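Local coordinates for secreted effector protein SopD (PDB 5CPC) that is injected into host cells as a Salmonella virulence effector, contributes to replication in macrophages and cooperates with SopB in membrane fission and macropinosome formation during invasion, at residues E224-E236 against R301-L315. Residues are numbered along the deposited sequence; the frame is centred on the assembly and turned at random.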
ATOM      1  N   GLU A 224       8.558 -18.499 -10.917  1.00 53.88           N
ATOM      2  CA  GLU A 224       8.958 -19.044  -9.623  1.00 54.39           C
ATOM      3  C   GLU A 224       7.679 -19.376  -8.820  1.00 52.63           C
ATOM      4  O   GLU A 224       6.938 -18.459  -8.438  1.00 50.80           O
ATOM      5  CB  GLU A 224       9.881 -18.065  -8.838  1.00 55.63           C
ATOM      6  CG  GLU A 224      10.038 -18.370  -7.294  1.00 58.69           C
ATOM      7  CD  GLU A 224      10.529 -19.806  -6.998  1.00 64.74           C
ATOM      8  OE1 GLU A 224       9.911 -20.553  -6.183  1.00 65.66           O
ATOM      9  OE2 GLU A 224      11.555 -20.200  -7.577  1.00 68.08           O
ATOM     10  N   PRO A 225       7.427 -20.685  -8.552  1.00 52.26           N
ATOM     11  CA  PRO A 225       6.116 -20.991  -7.883  1.00 50.46           C
ATOM     12  C   PRO A 225       5.914 -20.328  -6.494  1.00 49.35           C
ATOM     13  O   PRO A 225       4.784 -20.010  -6.128  1.00 47.20           O
ATOM     14  CB  PRO A 225       6.078 -22.502  -7.780  1.00 49.91           C
ATOM     15  CG  PRO A 225       7.437 -23.031  -8.455  1.00 52.35           C
ATOM     16  CD  PRO A 225       8.336 -21.851  -8.666  1.00 52.37           C
ATOM     17  N   THR A 226       6.987 -20.095  -5.750  1.00 49.98           N
ATOM     18  CA  THR A 226       6.804 -19.470  -4.474  1.00 49.66           C
ATOM     19  C   THR A 226       6.542 -17.973  -4.546  1.00 49.00           C
ATOM     20  O   THR A 226       6.241 -17.381  -3.507  1.00 49.03           O
ATOM     21  CB  THR A 226       7.967 -19.764  -3.478  1.00 51.46           C
ATOM     22  OG1 THR A 226       9.175 -19.230  -4.001  1.00 56.26           O
ATOM     23  CG2 THR A 226       8.150 -21.302  -3.230  1.00 51.83           C
ATOM     24  N   THR A 227       6.667 -17.331  -5.714  1.00 47.58           N
ATOM     25  CA  THR A 227       6.483 -15.869  -5.746  1.00 47.68           C
ATOM     26  C   THR A 227       5.549 -15.431  -6.824  1.00 46.02           C
ATOM     27  O   THR A 227       5.167 -14.255  -6.835  1.00 45.91           O
ATOM     28  CB  THR A 227       7.794 -15.065  -6.033  1.00 49.13           C
ATOM     29  OG1 THR A 227       8.354 -15.531  -7.269  1.00 51.44           O
ATOM     30  CG2 THR A 227       8.836 -15.216  -4.952  1.00 50.34           C
ATOM     31  N   GLN A 228       5.192 -16.333  -7.738  1.00 44.22           N
ATOM     32  CA  GLN A 228       4.422 -15.943  -8.944  1.00 43.61           C
ATOM     33  C   GLN A 228       3.093 -15.280  -8.623  1.00 42.17           C
ATOM     34  O   GLN A 228       2.547 -14.558  -9.444  1.00 43.18           O
ATOM     35  CB  GLN A 228       4.067 -17.207  -9.784  1.00 44.58           C
ATOM     36  CG  GLN A 228       3.877 -16.951 -11.267  1.00 42.77           C
ATOM     37  CD  GLN A 228       5.209 -16.511 -11.895  1.00 45.26           C
ATOM     38  OE1 GLN A 228       6.267 -16.855 -11.387  1.00 48.43           O
ATOM     39  NE2 GLN A 228       5.149 -15.760 -12.999  1.00 45.46           N
ATOM     40  N   PHE A 229       2.518 -15.582  -7.462  1.00 40.38           N
ATOM     41  CA  PHE A 229       1.147 -15.188  -7.181  1.00 38.86           C
ATOM     42  C   PHE A 229       0.981 -14.047  -6.156  1.00 38.98           C
ATOM     43  O   PHE A 229      -0.165 -13.708  -5.810  1.00 38.28           O
ATOM     44  CB  PHE A 229       0.391 -16.453  -6.771  1.00 38.32           C
ATOM     45  CG  PHE A 229       0.605 -17.577  -7.754  1.00 39.44           C
ATOM     46  CD1 PHE A 229       0.178 -17.432  -9.085  1.00 36.17           C
ATOM     47  CD2 PHE A 229       1.381 -18.653  -7.421  1.00 34.99           C
ATOM     48  CE1 PHE A 229       0.463 -18.375 -10.014  1.00 37.33           C
ATOM     49  CE2 PHE A 229       1.638 -19.636  -8.321  1.00 40.92           C
ATOM     50  CZ  PHE A 229       1.175 -19.521  -9.644  1.00 38.23           C
ATOM     51  N   CYS A 230       2.096 -13.464  -5.684  1.00 39.67           N
ATOM     52  CA  CYS A 230       2.056 -12.385  -4.643  1.00 42.11           C
ATOM     53  C   CYS A 230       1.221 -11.183  -5.025  1.00 41.74           C
ATOM     54  O   CYS A 230       0.704 -10.516  -4.169  1.00 44.25           O
ATOM     55  CB  CYS A 230       3.453 -11.956  -4.163  1.00 42.29           C
ATOM     56  SG  CYS A 230       4.474 -11.172  -5.506  1.00 48.69           S
ATOM     57  N   LYS A 231       1.014 -10.929  -6.302  1.00 41.02           N
ATOM     58  CA  LYS A 231       0.141  -9.828  -6.680  1.00 40.45           C
ATOM     59  C   LYS A 231      -1.277 -10.195  -7.056  1.00 40.23           C
ATOM     60  O   LYS A 231      -2.004  -9.322  -7.403  1.00 41.37           O
ATOM     61  CB  LYS A 231       0.783  -9.023  -7.810  1.00 39.73           C
ATOM     62  CG  LYS A 231       2.068  -8.311  -7.298  1.00 42.61           C
ATOM     63  CD  LYS A 231       2.652  -7.419  -8.385  1.00 47.06           C
ATOM     64  CE  LYS A 231       3.706  -8.188  -9.225  1.00 52.00           C
ATOM     65  NZ  LYS A 231       4.093  -7.482 -10.496  1.00 49.75           N
ATOM     66  N   ILE A 232      -1.683 -11.468  -6.978  1.00 39.94           N
ATOM     67  CA  ILE A 232      -3.012 -11.832  -7.448  1.00 39.53           C
ATOM     68  C   ILE A 232      -4.042 -11.905  -6.314  1.00 39.40           C
ATOM     69  O   ILE A 232      -3.818 -12.559  -5.292  1.00 39.76           O
ATOM     70  CB  ILE A 232      -2.982 -13.225  -8.224  1.00 39.82           C
ATOM     71  CG1 ILE A 232      -2.399 -12.977  -9.604  1.00 43.54           C
ATOM     72  CG2 ILE A 232      -4.344 -13.741  -8.589  1.00 39.75           C
ATOM     73  CD1 ILE A 232      -1.019 -13.118  -9.558  1.00 45.84           C
ATOM     74  N   GLY A 233      -5.198 -11.307  -6.553  1.00 38.12           N
ATOM     75  CA  GLY A 233      -6.339 -11.498  -5.708  1.00 39.30           C
ATOM     76  C   GLY A 233      -7.426 -12.370  -6.318  1.00 39.56           C
ATOM     77  O   GLY A 233      -7.396 -12.662  -7.503  1.00 38.71           O
ATOM     78  N   TYR A 234      -8.384 -12.791  -5.486  1.00 39.84           N
ATOM     79  CA  TYR A 234      -9.452 -13.659  -5.900  1.00 42.43           C
ATOM     80  C   TYR A 234     -10.625 -13.601  -4.922  1.00 44.57           C
ATOM     81  O   TYR A 234     -10.407 -13.493  -3.706  1.00 44.16           O
ATOM     82  CB  TYR A 234      -8.973 -15.158  -5.957  1.00 40.65           C
ATOM     83  CG  TYR A 234      -7.820 -15.547  -5.027  1.00 39.31           C
ATOM     84  CD1 TYR A 234      -8.068 -15.988  -3.722  1.00 40.03           C
ATOM     85  CD2 TYR A 234      -6.502 -15.539  -5.471  1.00 36.49           C
ATOM     86  CE1 TYR A 234      -7.022 -16.376  -2.897  1.00 37.60           C
ATOM     87  CE2 TYR A 234      -5.442 -15.941  -4.659  1.00 33.95           C
ATOM     88  CZ  TYR A 234      -5.719 -16.369  -3.387  1.00 36.92           C
ATOM     89  OH  TYR A 234      -4.723 -16.779  -2.542  1.00 35.77           O
ATOM     90  N   GLN A 235     -11.835 -13.721  -5.463  1.00 47.29           N
ATOM     91  CA  GLN A 235     -13.061 -13.903  -4.686  1.00 51.47           C
ATOM     92  C   GLN A 235     -14.028 -14.733  -5.492  1.00 52.33           C
ATOM     93  O   GLN A 235     -14.039 -14.665  -6.702  1.00 51.42           O
ATOM     94  CB  GLN A 235     -13.748 -12.570  -4.283  1.00 52.58           C
ATOM     95  CG  GLN A 235     -13.674 -11.412  -5.281  1.00 58.21           C
ATOM     96  CD  GLN A 235     -14.815 -10.347  -5.085  1.00 66.96           C
ATOM     97  OE1 GLN A 235     -15.467 -10.272  -4.017  1.00 66.78           O
ATOM     98  NE2 GLN A 235     -15.082  -9.566  -6.150  1.00 66.74           N
ATOM     99  N   GLU A 236     -14.850 -15.499  -4.786  1.00 54.09           N
ATOM    100  CA  GLU A 236     -15.838 -16.317  -5.357  1.00 56.71           C
ATOM    101  C   GLU A 236     -17.119 -15.479  -5.262  1.00 59.38           C
ATOM    102  O   GLU A 236     -17.408 -14.848  -4.229  1.00 59.07           O
ATOM    103  CB  GLU A 236     -15.903 -17.654  -4.593  1.00 57.65           C
ATOM    104  CG  GLU A 236     -14.502 -18.337  -4.397  1.00 58.96           C
ATOM    105  CD  GLU A 236     -14.563 -19.756  -3.759  1.00 65.82           C
ATOM    106  OE1 GLU A 236     -13.500 -20.394  -3.522  1.00 64.13           O
ATOM    107  OE2 GLU A 236     -15.677 -20.237  -3.475  1.00 67.00           O
ATOM    108  N   ARG A 301      -8.156 -23.906  -2.945  1.00 45.91           N
ATOM    109  CA  ARG A 301      -8.802 -22.606  -3.181  1.00 46.14           C
ATOM    110  C   ARG A 301      -7.995 -21.447  -2.602  1.00 45.44           C
ATOM    111  O   ARG A 301      -8.525 -20.575  -1.874  1.00 46.41           O
ATOM    112  CB  ARG A 301     -10.226 -22.599  -2.609  1.00 47.46           C
ATOM    113  CG  ARG A 301     -11.110 -23.680  -3.123  1.00 49.41           C
ATOM    114  CD  ARG A 301     -12.643 -23.479  -2.823  1.00 52.61           C
ATOM    115  NE  ARG A 301     -13.341 -24.381  -3.726  1.00 55.71           N
ATOM    116  CZ  ARG A 301     -13.953 -24.019  -4.857  1.00 58.57           C
ATOM    117  NH1 ARG A 301     -14.049 -22.746  -5.206  1.00 59.01           N
ATOM    118  NH2 ARG A 301     -14.513 -24.948  -5.632  1.00 56.42           N
ATOM    119  N   SER A 302      -6.701 -21.459  -2.897  1.00 43.68           N
ATOM    120  CA  SER A 302      -5.791 -20.370  -2.557  1.00 42.02           C
ATOM    121  C   SER A 302      -4.665 -20.279  -3.647  1.00 41.82           C
ATOM    122  O   SER A 302      -4.352 -21.302  -4.304  1.00 38.60           O
ATOM    123  CB  SER A 302      -5.150 -20.716  -1.256  1.00 41.57           C
ATOM    124  OG  SER A 302      -4.247 -19.690  -0.916  1.00 43.30           O
ATOM    125  N   LEU A 303      -4.042 -19.115  -3.809  1.00 39.01           N
ATOM    126  CA  LEU A 303      -2.769 -19.072  -4.538  1.00 38.91           C
ATOM    127  C   LEU A 303      -1.629 -18.800  -3.595  1.00 39.29           C
ATOM    128  O   LEU A 303      -0.509 -18.545  -4.007  1.00 39.43           O
ATOM    129  CB  LEU A 303      -2.773 -18.131  -5.750  1.00 36.65           C
ATOM    130  CG  LEU A 303      -3.863 -18.381  -6.794  1.00 39.07           C
ATOM    131  CD1 LEU A 303      -3.905 -17.252  -7.816  1.00 39.54           C
ATOM    132  CD2 LEU A 303      -3.602 -19.688  -7.481  1.00 37.13           C
ATOM    133  N   HIS A 304      -1.881 -18.978  -2.304  1.00 41.13           N
ATOM    134  CA  HIS A 304      -0.853 -18.839  -1.279  1.00 41.40           C
ATOM    135  C   HIS A 304      -0.131 -20.150  -1.211  1.00 42.82           C
ATOM    136  O   HIS A 304      -0.304 -20.958  -0.289  1.00 42.54           O
ATOM    137  CB  HIS A 304      -1.459 -18.416   0.075  1.00 41.93           C
ATOM    138  CG  HIS A 304      -0.479 -18.338   1.205  1.00 44.33           C
ATOM    139  ND1 HIS A 304       0.862 -18.052   1.027  1.00 47.49           N
ATOM    140  CD2 HIS A 304      -0.655 -18.474   2.539  1.00 42.59           C
ATOM    141  CE1 HIS A 304       1.479 -18.066   2.193  1.00 43.30           C
ATOM    142  NE2 HIS A 304       0.576 -18.304   3.129  1.00 46.76           N
ATOM    143  N   ILE A 305       0.753 -20.297  -2.200  1.00 42.95           N
ATOM    144  CA  ILE A 305       1.437 -21.551  -2.525  1.00 42.65           C
ATOM    145  C   ILE A 305       2.862 -21.422  -2.047  1.00 44.37           C
ATOM    146  O   ILE A 305       3.509 -20.411  -2.304  1.00 43.10           O
ATOM    147  CB  ILE A 305       1.318 -21.740  -4.048  1.00 41.55           C
ATOM    148  CG1 ILE A 305      -0.167 -21.900  -4.370  1.00 37.85           C
ATOM    149  CG2 ILE A 305       2.162 -22.864  -4.575  1.00 41.91           C
ATOM    150  CD1 ILE A 305      -0.526 -22.254  -5.858  1.00 35.29           C
ATOM    151  N   GLY A 306       3.360 -22.442  -1.352  1.00 46.56           N
ATOM    152  CA  GLY A 306       4.735 -22.450  -0.905  1.00 48.76           C
ATOM    153  C   GLY A 306       5.385 -23.751  -1.334  1.00 52.37           C
ATOM    154  O   GLY A 306       4.709 -24.682  -1.841  1.00 52.08           O
ATOM    155  N   LYS A 307       6.695 -23.839  -1.106  1.00 54.69           N
ATOM    156  CA  LYS A 307       7.425 -25.064  -1.279  1.00 58.71           C
ATOM    157  C   LYS A 307       8.318 -25.173  -0.060  1.00 61.12           C
ATOM    158  O   LYS A 307       8.846 -24.168   0.422  1.00 60.26           O
ATOM    159  CB  LYS A 307       8.244 -25.067  -2.586  1.00 59.09           C
ATOM    160  CG  LYS A 307       8.674 -26.465  -3.108  1.00 64.11           C
ATOM    161  CD  LYS A 307       9.650 -26.396  -4.329  1.00 71.41           C
ATOM    162  CE  LYS A 307      10.901 -25.494  -4.053  1.00 76.68           C
ATOM    163  NZ  LYS A 307      10.788 -24.092  -4.727  1.00 79.03           N
ATOM    164  N   ASP A 308       8.438 -26.402   0.441  1.00 63.96           N
ATOM    165  CA  ASP A 308       9.253 -26.760   1.615  1.00 67.30           C
ATOM    166  C   ASP A 308       9.072 -25.784   2.780  1.00 66.81           C
ATOM    167  O   ASP A 308      10.031 -25.443   3.438  1.00 66.31           O
ATOM    168  CB  ASP A 308      10.745 -26.922   1.222  1.00 69.34           C
ATOM    169  CG  ASP A 308      10.978 -28.037   0.180  1.00 73.60           C
ATOM    170  OD1 ASP A 308      10.585 -29.212   0.447  1.00 78.66           O
ATOM    171  OD2 ASP A 308      11.562 -27.752  -0.906  1.00 74.38           O
ATOM    172  N   GLY A 309       7.831 -25.320   2.988  1.00 67.14           N
ATOM    173  CA  GLY A 309       7.507 -24.274   3.987  1.00 68.53           C
ATOM    174  C   GLY A 309       7.878 -22.793   3.761  1.00 69.18           C
ATOM    175  O   GLY A 309       7.791 -21.971   4.721  1.00 69.72           O
ATOM    176  N   CYS A 310       8.244 -22.399   2.532  1.00 69.15           N
ATOM    177  CA  CYS A 310       8.772 -21.002   2.307  1.00 70.07           C
ATOM    178  C   CYS A 310       8.096 -19.949   1.406  1.00 67.59           C
ATOM    179  O   CYS A 310       8.803 -19.201   0.665  1.00 69.66           O
ATOM    180  CB  CYS A 310      10.251 -21.065   1.918  1.00 71.51           C
ATOM    181  SG  CYS A 310      11.247 -21.744   3.244  1.00 80.66           S
ATOM    182  N   SER A 311       6.788 -19.765   1.515  1.00 64.09           N
ATOM    183  CA  SER A 311       6.094 -18.844   0.598  1.00 59.20           C
ATOM    184  C   SER A 311       6.369 -17.336   0.702  1.00 57.56           C
ATOM    185  O   SER A 311       6.481 -16.789   1.790  1.00 56.55           O
ATOM    186  CB  SER A 311       4.591 -19.065   0.705  1.00 58.20           C
ATOM    187  OG  SER A 311       3.900 -18.347  -0.294  1.00 56.76           O
ATOM    188  N   ARG A 312       6.430 -16.690  -0.462  1.00 54.73           N
ATOM    189  CA  ARG A 312       6.243 -15.255  -0.601  1.00 53.62           C
ATOM    190  C   ARG A 312       5.082 -14.979  -1.527  1.00 50.40           C
ATOM    191  O   ARG A 312       5.131 -14.021  -2.302  1.00 48.56           O
ATOM    192  CB  ARG A 312       7.480 -14.606  -1.189  1.00 54.39           C
ATOM    193  CG  ARG A 312       8.698 -14.770  -0.321  1.00 62.28           C
ATOM    194  CD  ARG A 312       9.959 -14.722  -1.146  1.00 67.62           C
ATOM    195  NE  ARG A 312      10.179 -16.018  -1.742  1.00 74.48           N
ATOM    196  CZ  ARG A 312      11.198 -16.318  -2.548  1.00 78.76           C
ATOM    197  NH1 ARG A 312      12.091 -15.390  -2.885  1.00 81.02           N
ATOM    198  NH2 ARG A 312      11.308 -17.541  -3.046  1.00 79.25           N
ATOM    199  N   ASN A 313       4.069 -15.858  -1.492  1.00 47.90           N
ATOM    200  CA  ASN A 313       2.838 -15.595  -2.222  1.00 46.14           C
ATOM    201  C   ASN A 313       1.756 -14.910  -1.339  1.00 45.59           C
ATOM    202  O   ASN A 313       0.579 -14.873  -1.698  1.00 44.50           O
ATOM    203  CB  ASN A 313       2.315 -16.861  -2.897  1.00 45.52           C
ATOM    204  CG  ASN A 313       3.085 -17.204  -4.196  1.00 45.35           C
ATOM    205  OD1 ASN A 313       3.310 -16.347  -5.046  1.00 42.61           O
ATOM    206  ND2 ASN A 313       3.496 -18.470  -4.331  1.00 41.63           N
ATOM    207  N   ILE A 314       2.168 -14.349  -0.199  1.00 45.80           N
ATOM    208  CA  ILE A 314       1.275 -13.489   0.621  1.00 45.65           C
ATOM    209  C   ILE A 314       1.116 -12.180  -0.093  1.00 45.29           C
ATOM    210  O   ILE A 314       1.986 -11.868  -0.854  1.00 45.02           O
ATOM    211  CB  ILE A 314       1.846 -13.189   2.024  1.00 46.34           C
ATOM    212  CG1 ILE A 314       3.111 -12.302   1.952  1.00 45.28           C
ATOM    213  CG2 ILE A 314       2.036 -14.487   2.818  1.00 48.69           C
ATOM    214  CD1 ILE A 314       4.427 -13.029   1.915  1.00 46.39           C
ATOM    215  N   LEU A 315       0.039 -11.411   0.144  1.00 46.43           N
ATOM    216  CA  LEU A 315      -0.080 -10.062  -0.474  1.00 47.00           C
ATOM    217  C   LEU A 315       0.897  -9.071   0.159  1.00 48.96           C
ATOM    218  O   LEU A 315       1.507  -8.214  -0.526  1.00 49.27           O
ATOM    219  CB  LEU A 315      -1.514  -9.517  -0.419  1.00 46.62           C
ATOM    220  CG  LEU A 315      -2.554 -10.359  -1.127  1.00 45.60           C
ATOM    221  CD1 LEU A 315      -3.907 -10.136  -0.547  1.00 47.53           C
ATOM    222  CD2 LEU A 315      -2.564 -10.028  -2.606  1.00 51.60           C
TER
HETATM  223  O   HOH W   1       2.001  -8.215  -3.101  1.00 32.09           O
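Two overlapping type I turns, Thr227 to Cys230 and Phe229 to Ile232, pack against segment 301-315, which reverses in a type I' turn from Lys307 to Cys310, and the amide of Asn313 joins the two. Its ND2 gives one hydrogen to Pro225 O (2.7 Å), which it meets in the carbonyl plane on a lone pair, and the other to Ile305 O (2.8 Å) within its own segment. Asn313 OD1 accepts from Phe229 N at 2.7 Å, the donor standing 37° above the carbonyl plane. With CG beside the backbone N (chi1 -78°), the amide reaches both partners in 224-236; bonds at both ends fix its flip.

One residue before Asn313, Arg312 N donates a hydrogen bond to Thr226 O. The guanidinium of Arg312 lies with Thr227 CG2 over the centre of one face, 3.5 Å above the plane, while NH2 donates to Thr226 OG1 at a bent N-H...O angle of 131°. Thr226 OG1 in turn donates to Glu224 OE1, whose salt bridge to Lys307 NZ is long.

Earlier in 301-315, Leu303 wedges between Phe229, Ile232 and Tyr234: its CB meets Phe229 CB, its CD1 touches Ile232 CG2 at 3.6 Å, and its CG packs on Tyr234 CE2. Tyr234 OH accepts from Leu303 N (2.7 Å) and is also bonded to Glu194. Leu292 and Leu295 of helix 285-298 extend this apolar cluster beside Phe229. At the exposed end, Arg301 NH1 forms a salt bridge with Glu236 OE1 at 2.9 Å, in the guanidinium plane but from above the carboxylate plane; that oxygen also bonds Tyr296.

Pro225 O, Phe229 N and Leu303 N are thus satisfied by the side chains of Asn313 and Tyr234, whereas Thr226 O takes the backbone bond; Arg312 NE is buried without a partner.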